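Local coordinates for peptidoglycan glycosyltransferase (Eggerthella lenta, PDB 4MNR), which belongs to the penicillin-binding proteins and couples an N-terminal dimerisation-type region to a penicillin-binding domain of the beta-lactamase superfamily, at residues A[49-54]-A[74-79]; A[55-60]-A[120-125]; A[196-201]-A[254-259]; A[221-226]-A[401-406]. All blocks are in the same frame, centred on the assembly; numbering follows the deposited sequence. Where two conformers were deposited one is given.

Contact 1: A[49-54]-A[74-79]; sequences YEREYP and GIEKAY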
loop_
_atom_site.group_PDB
_atom_site.type_symbol
_atom_site.label_atom_id
_atom_site.label_comp_id
_atom_site.label_asym_id
_atom_site.label_seq_id
_atom_site.Cartn_x
_atom_site.Cartn_y
_atom_site.Cartn_z
ATOM N N TYR A 49 -37.226 0.835 6.862
ATOM C CA TYR A 49 -35.862 0.656 7.354
ATOM C C TYR A 49 -34.955 1.814 6.951
ATOM O O TYR A 49 -35.056 2.342 5.844
ATOM C CB TYR A 49 -35.266 -0.667 6.861
ATOM C CG TYR A 49 -35.756 -1.882 7.615
ATOM C CD1 TYR A 49 -35.076 -2.351 8.733
ATOM C CD2 TYR A 49 -36.897 -2.558 7.210
ATOM C CE1 TYR A 49 -35.519 -3.464 9.423
ATOM C CE2 TYR A 49 -37.349 -3.669 7.893
ATOM C CZ TYR A 49 -36.662 -4.118 8.998
ATOM O OH TYR A 49 -37.121 -5.227 9.675
ATOM N N GLU A 50 -34.066 2.200 7.862
ATOM C CA GLU A 50 -33.102 3.256 7.596
ATOM C C GLU A 50 -31.706 2.755 7.943
ATOM O O GLU A 50 -31.529 1.999 8.903
ATOM C CB GLU A 50 -33.431 4.505 8.419
ATOM C CG GLU A 50 -33.232 5.823 7.676
ATOM C CD GLU A 50 -34.539 6.417 7.170
ATOM O OE1 GLU A 50 -35.174 5.811 6.280
ATOM O OE2 GLU A 50 -34.931 7.494 7.670
ATOM N N ARG A 51 -30.723 3.173 7.156
ATOM C CA ARG A 51 -29.345 2.730 7.337
ATOM C C ARG A 51 -28.670 3.540 8.442
ATOM O O ARG A 51 -28.772 4.764 8.469
ATOM C CB ARG A 51 -28.581 2.893 6.023
ATOM C CG ARG A 51 -27.358 2.028 5.883
ATOM C CD ARG A 51 -27.712 0.548 5.906
ATOM N NE ARG A 51 -26.577 -0.286 5.518
ATOM C CZ ARG A 51 -26.473 -1.577 5.819
ATOM N NH1 ARG A 51 -27.434 -2.166 6.522
ATOM N NH2 ARG A 51 -25.409 -2.276 5.427
ATOM N N GLU A 52 -28.006 2.855 9.364
ATOM C CA GLU A 52 -27.249 3.519 10.418
ATOM C C GLU A 52 -25.767 3.184 10.293
ATOM O O GLU A 52 -25.416 2.046 9.972
ATOM C CB GLU A 52 -27.727 3.067 11.795
ATOM C CG GLU A 52 -29.060 3.620 12.228
ATOM C CD GLU A 52 -29.327 3.358 13.700
ATOM O OE1 GLU A 52 -28.550 2.590 14.313
ATOM O OE2 GLU A 52 -30.307 3.921 14.242
ATOM N N TYR A 53 -24.912 4.175 10.563
ATOM C CA TYR A 53 -23.448 3.990 10.559
ATOM C C TYR A 53 -22.885 4.354 11.934
ATOM O O TYR A 53 -22.491 5.498 12.176
ATOM C CB TYR A 53 -22.808 4.829 9.447
ATOM C CG TYR A 53 -23.263 4.402 8.069
ATOM C CD1 TYR A 53 -22.594 3.404 7.383
ATOM C CD2 TYR A 53 -24.379 4.974 7.471
ATOM C CE1 TYR A 53 -23.018 2.982 6.136
ATOM C CE2 TYR A 53 -24.805 4.567 6.216
ATOM C CZ TYR A 53 -24.114 3.570 5.553
ATOM O OH TYR A 53 -24.530 3.145 4.310
ATOM N N PRO A 54 -22.872 3.382 12.858
ATOM C CA PRO A 54 -22.693 3.748 14.269
ATOM C C PRO A 54 -21.247 3.834 14.750
ATOM O O PRO A 54 -21.026 4.047 15.944
ATOM C CB PRO A 54 -23.414 2.616 15.005
ATOM C CG PRO A 54 -23.249 1.434 14.114
ATOM C CD PRO A 54 -23.219 1.958 12.690
ATOM N N GLY A 74 -17.964 1.771 -1.785
ATOM C CA GLY A 74 -17.291 0.875 -0.854
ATOM C C GLY A 74 -17.886 -0.524 -0.803
ATOM O O GLY A 74 -18.297 -1.076 -1.831
ATOM N N ILE A 75 -17.928 -1.105 0.391
ATOM C CA ILE A 75 -18.455 -2.459 0.567
ATOM C C ILE A 75 -19.966 -2.483 0.332
ATOM O O ILE A 75 -20.504 -3.452 -0.202
ATOM C CB ILE A 75 -18.088 -3.030 1.969
ATOM C CG1 ILE A 75 -16.579 -3.283 2.063
ATOM C CG2 ILE A 75 -18.874 -4.305 2.284
ATOM C CD1 ILE A 75 -16.078 -4.466 1.235
ATOM N N GLU A 76 -20.649 -1.397 0.692
ATOM C CA GLU A 76 -22.092 -1.288 0.443
ATOM C C GLU A 76 -22.413 -1.504 -1.034
ATOM O O GLU A 76 -23.439 -2.094 -1.387
ATOM C CB GLU A 76 -22.617 0.091 0.869
ATOM C CG GLU A 76 -22.592 0.364 2.372
ATOM C CD GLU A 76 -23.831 -0.160 3.096
ATOM O OE1 GLU A 76 -24.278 0.501 4.057
ATOM O OE2 GLU A 76 -24.357 -1.226 2.721
ATOM N N LYS A 77 -21.534 -0.993 -1.895
ATOM C CA LYS A 77 -21.655 -1.185 -3.338
ATOM C C LYS A 77 -21.214 -2.582 -3.780
ATOM O O LYS A 77 -21.957 -3.286 -4.470
ATOM C CB LYS A 77 -20.843 -0.120 -4.084
ATOM C CG LYS A 77 -20.888 -0.224 -5.603
ATOM C CD LYS A 77 -19.919 0.774 -6.225
ATOM C CE LYS A 77 -20.082 0.849 -7.731
ATOM N NZ LYS A 77 -18.918 0.255 -8.437
ATOM N N ALA A 78 -20.012 -2.981 -3.376
ATOM C CA ALA A 78 -19.423 -4.227 -3.855
ATOM C C ALA A 78 -20.251 -5.437 -3.459
ATOM O O ALA A 78 -20.356 -6.403 -4.213
ATOM C CB ALA A 78 -17.994 -4.375 -3.346
ATOM N N TYR A 79 -20.845 -5.379 -2.271
ATOM C CA TYR A 79 -21.608 -6.510 -1.764
ATOM C C TYR A 79 -23.084 -6.165 -1.670
ATOM O O TYR A 79 -23.822 -6.756 -0.886
ATOM C CB TYR A 79 -21.027 -6.990 -0.421
ATOM C CG TYR A 79 -19.666 -7.612 -0.624
ATOM C CD1 TYR A 79 -19.524 -8.976 -0.848
ATOM C CD2 TYR A 79 -18.528 -6.820 -0.662
ATOM C CE1 TYR A 79 -18.269 -9.537 -1.069
ATOM C CE2 TYR A 79 -17.288 -7.364 -0.886
ATOM C CZ TYR A 79 -17.161 -8.718 -1.093
ATOM O OH TYR A 79 -15.903 -9.235 -1.299
#

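Contact 2: A[55-60]-A[120-125]; sequences AGDLAS and AAQDAL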
loop_
_atom_site.group_PDB
_atom_site.type_symbol
_atom_site.label_atom_id
_atom_site.label_comp_id
_atom_site.label_asym_id
_atom_site.label_seq_id
_atom_site.Cartn_x
_atom_site.Cartn_y
_atom_site.Cartn_z
ATOM N N ALA A 55 -20.278 3.674 13.858
ATOM C CA ALA A 55 -18.882 3.641 14.288
ATOM C C ALA A 55 -18.072 4.884 13.915
ATOM O O ALA A 55 -16.847 4.811 13.795
ATOM C CB ALA A 55 -18.183 2.374 13.759
ATOM N N GLY A 56 -18.746 6.015 13.732
ATOM C CA GLY A 56 -18.044 7.271 13.512
ATOM C C GLY A 56 -17.243 7.226 12.232
ATOM O O GLY A 56 -17.780 6.886 11.186
ATOM N N ASP A 57 -15.954 7.545 12.302
ATOM C CA ASP A 57 -15.137 7.520 11.087
ATOM C C ASP A 57 -14.314 6.244 10.894
ATOM O O ASP A 57 -13.382 6.220 10.088
ATOM C CB ASP A 57 -14.243 8.765 10.989
ATOM C CG ASP A 57 -13.151 8.803 12.045
ATOM O OD1 ASP A 57 -12.990 7.829 12.817
ATOM O OD2 ASP A 57 -12.429 9.824 12.085
ATOM N N LEU A 58 -14.676 5.176 11.604
ATOM C CA LEU A 58 -13.932 3.920 11.508
ATOM C C LEU A 58 -14.127 3.272 10.138
ATOM O O LEU A 58 -15.253 2.921 9.773
ATOM C CB LEU A 58 -14.372 2.960 12.631
ATOM C CG LEU A 58 -13.486 1.721 12.808
ATOM C CD1 LEU A 58 -12.099 2.089 13.367
ATOM C CD2 LEU A 58 -14.170 0.716 13.711
ATOM N N ALA A 59 -13.036 3.175 9.370
ATOM C CA ALA A 59 -13.051 2.581 8.036
ATOM C C ALA A 59 -14.105 3.170 7.086
ATOM O O ALA A 59 -14.676 2.449 6.279
ATOM C CB ALA A 59 -13.226 1.050 8.144
ATOM N N SER A 60 -14.337 4.476 7.166
ATOM C CA SER A 60 -15.391 5.091 6.364
ATOM C C SER A 60 -15.308 4.806 4.869
ATOM O O SER A 60 -16.319 4.493 4.241
ATOM C CB SER A 60 -15.430 6.599 6.589
ATOM O OG SER A 60 -15.838 6.862 7.910
ATOM N N ALA A 120 -5.526 2.540 14.846
ATOM C CA ALA A 120 -4.126 2.960 14.876
ATOM C C ALA A 120 -3.706 3.518 13.521
ATOM O O ALA A 120 -2.991 4.519 13.455
ATOM C CB ALA A 120 -3.209 1.801 15.280
ATOM N N ALA A 121 -4.152 2.870 12.451
ATOM C CA ALA A 121 -3.836 3.358 11.102
ATOM C C ALA A 121 -4.429 4.745 10.873
ATOM O O ALA A 121 -3.784 5.634 10.308
ATOM C CB ALA A 121 -4.344 2.377 10.060
ATOM N N GLN A 122 -5.659 4.940 11.333
ATOM C CA GLN A 122 -6.307 6.237 11.187
ATOM C C GLN A 122 -5.641 7.304 12.054
ATOM O O GLN A 122 -5.489 8.450 11.628
ATOM C CB GLN A 122 -7.804 6.124 11.499
ATOM C CG GLN A 122 -8.512 5.204 10.534
ATOM C CD GLN A 122 -10.011 5.104 10.781
ATOM O OE1 GLN A 122 -10.661 4.171 10.303
ATOM N NE2 GLN A 122 -10.575 6.085 11.485
ATOM N N ASP A 123 -5.221 6.925 13.258
ATOM C CA ASP A 123 -4.542 7.870 14.141
ATOM C C ASP A 123 -3.207 8.334 13.548
ATOM O O ASP A 123 -2.801 9.488 13.742
ATOM C CB ASP A 123 -4.304 7.259 15.526
ATOM C CG ASP A 123 -5.588 7.082 16.331
ATOM O OD1 ASP A 123 -6.638 7.666 15.975
ATOM O OD2 ASP A 123 -5.541 6.359 17.349
ATOM N N ALA A 124 -2.532 7.430 12.841
ATOM C CA ALA A 124 -1.256 7.731 12.195
ATOM C C ALA A 124 -1.448 8.804 11.132
ATOM O O ALA A 124 -0.575 9.652 10.935
ATOM C CB ALA A 124 -0.659 6.479 11.579
ATOM N N LEU A 125 -2.610 8.787 10.480
ATOM C CA LEU A 125 -2.905 9.714 9.390
ATOM C C LEU A 125 -3.654 10.968 9.829
ATOM O O LEU A 125 -3.912 11.843 9.006
ATOM C CB LEU A 125 -3.781 9.015 8.346
ATOM C CG LEU A 125 -3.202 7.755 7.704
ATOM C CD1 LEU A 125 -4.263 7.069 6.852
ATOM C CD2 LEU A 125 -2.005 8.137 6.885
HETATM O O HOH W 1 -9.726 8.975 12.093
#

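Contact 3: A[196-201]-A[254-259]; sequences LEDDVA and ADKLVA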
loop_
_atom_site.group_PDB
_atom_site.type_symbol
_atom_site.label_atom_id
_atom_site.label_comp_id
_atom_site.label_asym_id
_atom_site.label_seq_id
_atom_site.Cartn_x
_atom_site.Cartn_y
_atom_site.Cartn_z
ATOM N N LEU A 196 18.925 -9.429 -7.135
ATOM C CA LEU A 196 19.396 -10.643 -6.482
ATOM C C LEU A 196 18.868 -11.900 -7.177
ATOM O O LEU A 196 19.604 -12.869 -7.367
ATOM C CB LEU A 196 19.003 -10.643 -4.998
ATOM C CG LEU A 196 19.544 -9.483 -4.157
ATOM C CD1 LEU A 196 19.131 -9.656 -2.696
ATOM C CD2 LEU A 196 21.060 -9.363 -4.283
ATOM N N GLU A 197 17.592 -11.890 -7.543
ATOM C CA GLU A 197 16.968 -13.039 -8.211
ATOM C C GLU A 197 17.654 -13.363 -9.542
ATOM O O GLU A 197 17.868 -14.537 -9.881
ATOM C CB GLU A 197 15.464 -12.781 -8.414
ATOM C CG GLU A 197 14.695 -13.904 -9.130
ATOM C CD GLU A 197 14.091 -14.946 -8.183
ATOM O OE1 GLU A 197 14.256 -14.828 -6.954
ATOM O OE2 GLU A 197 13.439 -15.895 -8.674
ATOM N N ASP A 198 18.021 -12.318 -10.281
ATOM C CA ASP A 198 18.589 -12.473 -11.619
ATOM C C ASP A 198 20.113 -12.475 -11.601
ATOM O O ASP A 198 20.754 -12.538 -12.657
ATOM C CB ASP A 198 18.092 -11.361 -12.545
ATOM C CG ASP A 198 16.603 -11.460 -12.839
ATOM O OD1 ASP A 198 16.033 -12.567 -12.710
ATOM O OD2 ASP A 198 16.003 -10.425 -13.209
ATOM N N ASP A 199 20.683 -12.399 -10.401
ATOM C CA ASP A 199 22.136 -12.429 -10.211
ATOM C C ASP A 199 22.849 -11.293 -10.941
ATOM O O ASP A 199 23.965 -11.463 -11.430
ATOM C CB ASP A 199 22.720 -13.780 -10.641
ATOM C CG ASP A 199 23.987 -14.133 -9.887
ATOM O OD1 ASP A 199 24.076 -13.796 -8.686
ATOM O OD2 ASP A 199 24.892 -14.748 -10.493
ATOM N N VAL A 200 22.205 -10.133 -11.000
ATOM C CA VAL A 200 22.833 -8.953 -11.585
ATOM C C VAL A 200 23.902 -8.390 -10.647
ATOM O O VAL A 200 24.962 -7.943 -11.088
ATOM C CB VAL A 200 21.790 -7.869 -11.903
ATOM C CG1 VAL A 200 22.474 -6.582 -12.368
ATOM C CG2 VAL A 200 20.812 -8.382 -12.958
ATOM N N ALA A 201 23.611 -8.412 -9.351
ATOM C CA ALA A 201 24.544 -7.951 -8.332
ATOM C C ALA A 201 24.240 -8.726 -7.068
ATOM O O ALA A 201 23.214 -9.411 -6.988
ATOM C CB ALA A 201 24.382 -6.458 -8.073
ATOM N N ALA A 254 16.471 -2.610 -19.157
ATOM C CA ALA A 254 15.031 -2.379 -19.149
ATOM C C ALA A 254 14.214 -3.668 -19.079
ATOM O O ALA A 254 13.252 -3.747 -18.313
ATOM C CB ALA A 254 14.627 -1.551 -20.374
ATOM N N ASP A 255 14.589 -4.672 -19.877
ATOM C CA ASP A 255 13.833 -5.930 -19.911
ATOM C C ASP A 255 13.710 -6.531 -18.514
ATOM O O ASP A 255 12.607 -6.884 -18.073
ATOM C CB ASP A 255 14.487 -6.946 -20.851
ATOM C CG ASP A 255 14.420 -6.532 -22.311
ATOM O OD1 ASP A 255 13.369 -6.017 -22.749
ATOM O OD2 ASP A 255 15.426 -6.730 -23.025
ATOM N N LYS A 256 14.835 -6.619 -17.805
ATOM C CA LYS A 256 14.839 -7.225 -16.467
ATOM C C LYS A 256 14.108 -6.364 -15.445
ATOM O O LYS A 256 13.422 -6.892 -14.572
ATOM C CB LYS A 256 16.268 -7.462 -15.968
ATOM C CG LYS A 256 16.963 -8.688 -16.529
ATOM C CD LYS A 256 18.276 -8.928 -15.779
ATOM C CE LYS A 256 19.006 -10.162 -16.288
ATOM N NZ LYS A 256 19.553 -9.954 -17.655
ATOM N N LEU A 257 14.254 -5.042 -15.531
ATOM C CA LEU A 257 13.606 -4.207 -14.525
ATOM C C LEU A 257 12.089 -4.274 -14.692
ATOM O O LEU A 257 11.355 -4.397 -13.714
ATOM C CB LEU A 257 14.112 -2.759 -14.551
ATOM C CG LEU A 257 13.416 -1.864 -13.514
ATOM C CD1 LEU A 257 13.702 -2.324 -12.073
ATOM C CD2 LEU A 257 13.801 -0.402 -13.696
ATOM N N VAL A 258 11.621 -4.211 -15.934
ATOM C CA VAL A 258 10.188 -4.258 -16.174
ATOM C C VAL A 258 9.620 -5.631 -15.790
ATOM O O VAL A 258 8.571 -5.719 -15.148
ATOM C CB VAL A 258 9.833 -3.878 -17.613
ATOM C CG1 VAL A 258 8.338 -4.052 -17.848
ATOM C CG2 VAL A 258 10.259 -2.429 -17.867
ATOM N N ALA A 259 10.323 -6.698 -16.163
ATOM C CA ALA A 259 9.891 -8.052 -15.804
ATOM C C ALA A 259 9.852 -8.227 -14.290
ATOM O O ALA A 259 8.954 -8.875 -13.748
ATOM C CB ALA A 259 10.807 -9.085 -16.426
HETATM O O HOH W 2 13.596 -9.733 -14.243
#

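Contact 4: A[221-226]-A[401-406]; sequences SNFNKA and TGTAEK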
loop_
_atom_site.group_PDB
_atom_site.type_symbol
_atom_site.label_atom_id
_atom_site.label_comp_id
_atom_site.label_asym_id
_atom_site.label_seq_id
_atom_site.Cartn_x
_atom_site.Cartn_y
_atom_site.Cartn_z
ATOM N N SER A 221 20.331 12.142 -8.753
ATOM C CA SER A 221 20.941 12.694 -7.544
ATOM C C SER A 221 20.476 11.960 -6.299
ATOM O O SER A 221 19.312 11.566 -6.199
ATOM C CB SER A 221 20.619 14.187 -7.395
ATOM O OG SER A 221 21.146 14.962 -8.459
ATOM N N ASN A 222 21.392 11.774 -5.352
ATOM C CA ASN A 222 21.028 11.272 -4.038
ATOM C C ASN A 222 20.190 12.320 -3.344
ATOM O O ASN A 222 20.243 13.507 -3.698
ATOM C CB ASN A 222 22.275 10.996 -3.196
ATOM C CG ASN A 222 22.896 9.637 -3.490
ATOM O OD1 ASN A 222 22.262 8.769 -4.077
ATOM N ND2 ASN A 222 24.143 9.454 -3.082
ATOM N N PHE A 223 19.403 11.893 -2.362
ATOM C CA PHE A 223 18.635 12.837 -1.559
ATOM C C PHE A 223 19.595 13.822 -0.902
ATOM O O PHE A 223 20.632 13.424 -0.369
ATOM C CB PHE A 223 17.793 12.102 -0.514
ATOM C CG PHE A 223 16.801 11.144 -1.108
ATOM C CD1 PHE A 223 15.856 11.586 -2.015
ATOM C CD2 PHE A 223 16.804 9.806 -0.750
ATOM C CE1 PHE A 223 14.938 10.705 -2.569
ATOM C CE2 PHE A 223 15.890 8.923 -1.293
ATOM C CZ PHE A 223 14.951 9.375 -2.203
ATOM N N ASN A 224 19.260 15.109 -0.981
ATOM C CA ASN A 224 20.135 16.192 -0.510
ATOM C C ASN A 224 21.517 16.236 -1.175
ATOM O O ASN A 224 22.446 16.845 -0.643
ATOM C CB ASN A 224 20.292 16.169 1.014
ATOM C CG ASN A 224 19.127 16.817 1.728
ATOM O OD1 ASN A 224 18.057 16.224 1.858
ATOM N ND2 ASN A 224 19.333 18.041 2.206
ATOM N N LYS A 225 21.634 15.603 -2.339
ATOM C CA LYS A 225 22.890 15.519 -3.074
ATOM C C LYS A 225 24.066 15.037 -2.214
ATOM O O LYS A 225 25.203 15.461 -2.411
ATOM C CB LYS A 225 23.204 16.851 -3.764
ATOM C CG LYS A 225 22.186 17.221 -4.839
ATOM C CD LYS A 225 22.409 18.629 -5.339
ATOM C CE LYS A 225 21.213 19.126 -6.124
ATOM N NZ LYS A 225 21.300 20.597 -6.347
ATOM N N ALA A 226 23.772 14.149 -1.266
ATOM C CA ALA A 226 24.786 13.567 -0.389
ATOM C C ALA A 226 25.750 12.650 -1.138
ATOM O O ALA A 226 25.326 11.757 -1.876
ATOM C CB ALA A 226 24.121 12.798 0.744
ATOM N N THR A 401 12.296 2.668 3.874
ATOM C CA THR A 401 11.757 4.023 3.849
ATOM C C THR A 401 11.626 4.522 2.424
ATOM O O THR A 401 12.266 4.023 1.487
ATOM C CB THR A 401 12.669 5.002 4.581
ATOM O OG1 THR A 401 13.932 5.054 3.899
ATOM C CG2 THR A 401 12.879 4.560 6.017
ATOM N N GLY A 402 10.801 5.539 2.257
ATOM C CA GLY A 402 10.639 6.135 0.961
ATOM C C GLY A 402 10.448 7.623 1.038
ATOM O O GLY A 402 9.787 8.154 1.933
ATOM N N THR A 403 11.061 8.302 0.082
ATOM C CA THR A 403 10.766 9.668 -0.176
ATOM C C THR A 403 10.395 9.672 -1.653
ATOM O O THR A 403 11.069 9.048 -2.476
ATOM C CB THR A 403 11.987 10.539 0.150
ATOM O OG1 THR A 403 12.155 10.571 1.579
ATOM C CG2 THR A 403 11.818 11.931 -0.371
ATOM N N ALA A 404 9.274 10.300 -1.967
ATOM C CA ALA A 404 8.876 10.512 -3.356
ATOM C C ALA A 404 8.809 12.007 -3.657
ATOM O O ALA A 404 8.096 12.768 -2.996
ATOM C CB ALA A 404 7.546 9.835 -3.641
ATOM N N GLU A 405 9.577 12.424 -4.659
ATOM C CA GLU A 405 9.799 13.831 -4.955
ATOM C C GLU A 405 8.556 14.572 -5.419
ATOM O O GLU A 405 7.840 14.111 -6.301
ATOM C CB GLU A 405 10.896 13.966 -6.015
ATOM C CG GLU A 405 12.296 13.644 -5.497
ATOM C CD GLU A 405 12.824 14.700 -4.532
ATOM O OE1 GLU A 405 12.613 15.907 -4.792
ATOM O OE2 GLU A 405 13.448 14.323 -3.513
ATOM N N LYS A 406 8.298 15.721 -4.805
ATOM C CA LYS A 406 7.290 16.650 -5.303
ATOM C C LYS A 406 7.942 18.007 -5.515
ATOM O O LYS A 406 9.114 18.197 -5.184
ATOM C CB LYS A 406 6.138 16.788 -4.317
ATOM C CG LYS A 406 5.570 15.467 -3.853
ATOM C CD LYS A 406 4.427 15.697 -2.907
ATOM C CE LYS A 406 3.103 15.750 -3.640
ATOM N NZ LYS A 406 1.990 15.685 -2.662
#

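Contact 1: A[49-54]-A[74-79]
E76 reaches out of helix 74-78 toward strand 49-52, and R51 and Y53 meet its carboxylate from the opposite direction. Its chain leaves CB with CG anti to the carbonyl carbon and then bends at chi2 (-85°), which brings the carboxylate to both partners. The first atom with a neighbour across the contact is E76 CG, 3.9 Å from Y53 OH, in the loop just after the strand. Next comes E76 CD, 3.5 Å from R51 NH2. At the tip, E76 OE1 takes two bonds. R51 NE donates to E76 OE1 at 2.8 Å, almost straight (166° at the hydrogen), using the oxygen's syn lone pair and lying in the guanidinium plane. Y53 OH donates to the same E76 OE1 at 2.7 Å, on the anti side and out of the carboxylate plane. E76 OE2 receives R51 NH2 at 3.1 Å, a more bent bond tilted from both planes. R51 therefore grips side-on, one nitrogen to each oxygen, but with the two flat groups turned 47° apart the fork is twisted. Around this pair, R27 makes a second salt bridge to E76 OE2, R51 NH1 bonds to G28 O and S41 OG, and S66 N bonds to Y53 OH. Two arginines and a hydroxyl about a buried carboxylate should keep it ionised. This is a buried, bidentate salt bridge of strand to helix, tying an edge strand of the mixed sheet to a short helix within the dimerisation-type region of this penicillin-binding protein.

Contact 2: A[55-60]-A[120-125]
L58 and Q122 bring their CA atoms to 8.0 Å where two beta turns, type II' from A55 to L58 and type II from D57 to S60, set the backbone of D57 to A59 in front of helix 115-125. The side chain that crosses is Q122, extended beyond CG, and its amide reads the main chain of the turn. Q122 OE1 accepts from A59 N at 2.7 Å; the bond is straight (178° at the hydrogen) and lies in the carbonyl plane. Q122 NE2 makes two weak, bent bonds, to D57 O at 3.1 Å and to D57 OD1 at 3.3 Å. D57 CG sits between its backbone N and carbonyl carbon (chi1 68°), which brings OD1 round to the amide, although the carboxylate and amide planes stand steeply to one another. A water completes this side, donating to D57 OD2 at 2.8 Å and accepting from Q122 NE2 at 3.1 Å. Beside the strong bond, L58 crosses Q122 at about a right angle, its CD1 4.0 Å from Q122 OE1. Q118, one turn back, also donates to Q122 OE1, so OE1 has two donors, which should limit the turning of the amide. A59, whose N-H is taken, is the N-cap residue of helix 60-63. The helix rests on strand 142-148 and helix 438-453. A glutamine amide that accepts strongly from the N-H, and donates weakly to the C=O, of a beta turn fastens the dimerisation-type region to a helix packed on the five-stranded sheet, the sandwich known from the beta-lactamase superfamily.

Contact 3: A[196-201]-A[254-259]
A Schellman motif ends helix 188-197, and the residues on either side of its positive-phi D199, namely D198 and V200, receive the side chain of K256 from helix 242-263. The contact is made by methylenes, not by the ammonium group. K256 CD passes 3.7 Å from D198 OD2 and 3.8 Å from V200 CG2, so the same methylene touches both the carboxylate and a methyl. One atom further on, K256 CE comes within 4.0 Å of D198 CB. The lysine runs extended as far as CE and bends at its last torsion (chi4 70°), which turns the nitrogen away from the aspartate: K256 NZ stays 5.7 Å from D198 OD2, too long for a salt bridge, though the opposite charges may still attract. The aspartate and lysine chains run alongside each other with opposite sense, while the valine crosses the lysine at a slant. The polar link is made by a water that donates both to D198 OD2, at 2.7 Å, and to K256 O, at 2.9 Å, thereby joining a side chain after one helix to the backbone of the other. V200 continues inward onto L248, E251 and M252 of the same long helix, and its side chain is about 7 Å from a magnesium ion. E197, just before the turn, is bonded to T370 and S367. Here a helix C-terminus is seated against the flank of a neighbouring helix at the surface of the helical part of the penicillin-binding domain, by aliphatic contact and one shared water.

Contact 4: A[221-226]-A[401-406]
The ring of F223 lies over T403 on strand 398-406, and this is the closely packed half of the contact. T403 CB sits over one ring face as a CH-pi contact, 4.3 Å from the F223 centroid and 26° off the ring normal. The far end of the ring does the touching: F223 CE1 is 4.0 Å from T403 CG2, and F223 CZ is 3.9 Å from T403 O. F223 also leans on S185, S240 and N242, and S185 OG accepts from T403 N. The sequence around S185 and the S240 to N242 segment match the SxxK and SxN motifs of the active-site cleft in this family, T401 and G402 are the last two residues of its KTG motif, and T403 follows it. Within 221-226, N222 ND2 donates to A226 O at 2.9 Å, closing the loop.

The other half is looser and borders solvent. E405, an exposed residue, bends at chi2 (-70°) so that its OE2 comes to the ring edge, 3.9 Å from F223 CD1, with carboxylate and ring nearly coplanar (23° apart).

F223 was modelled in two conformers, so the distances hold for one of them. No hydrogen bond crosses between the segments; what joins them is dispersion, with perhaps a weak attraction of the carboxylate for the ring's C-H rim. With no directional bond to fix it, the ring may be able to shift, consistent with its two modelled conformers.

In the fold
Contacts 1 and 2 adjoin in sequence at residues 54 and 55, lie about 17 Å apart between centres, and share the strand-to-loop run of the N-terminal region. Contact 1 is buried and charged, whereas contact 2 is partly buried and made of amide-to-backbone bonds. Contacts 3 and 4 are surface contacts of the penicillin-binding domain, about 23 Å apart between centres, with no direct hydrogen bond across either: one rests on methylenes and a water, the other on an aromatic face. Contact 1 lies across the chain's centre from both. Contacts 2 and 4 engage the same five-stranded sheet, through a helix packed on it and through its edge strand 398-406.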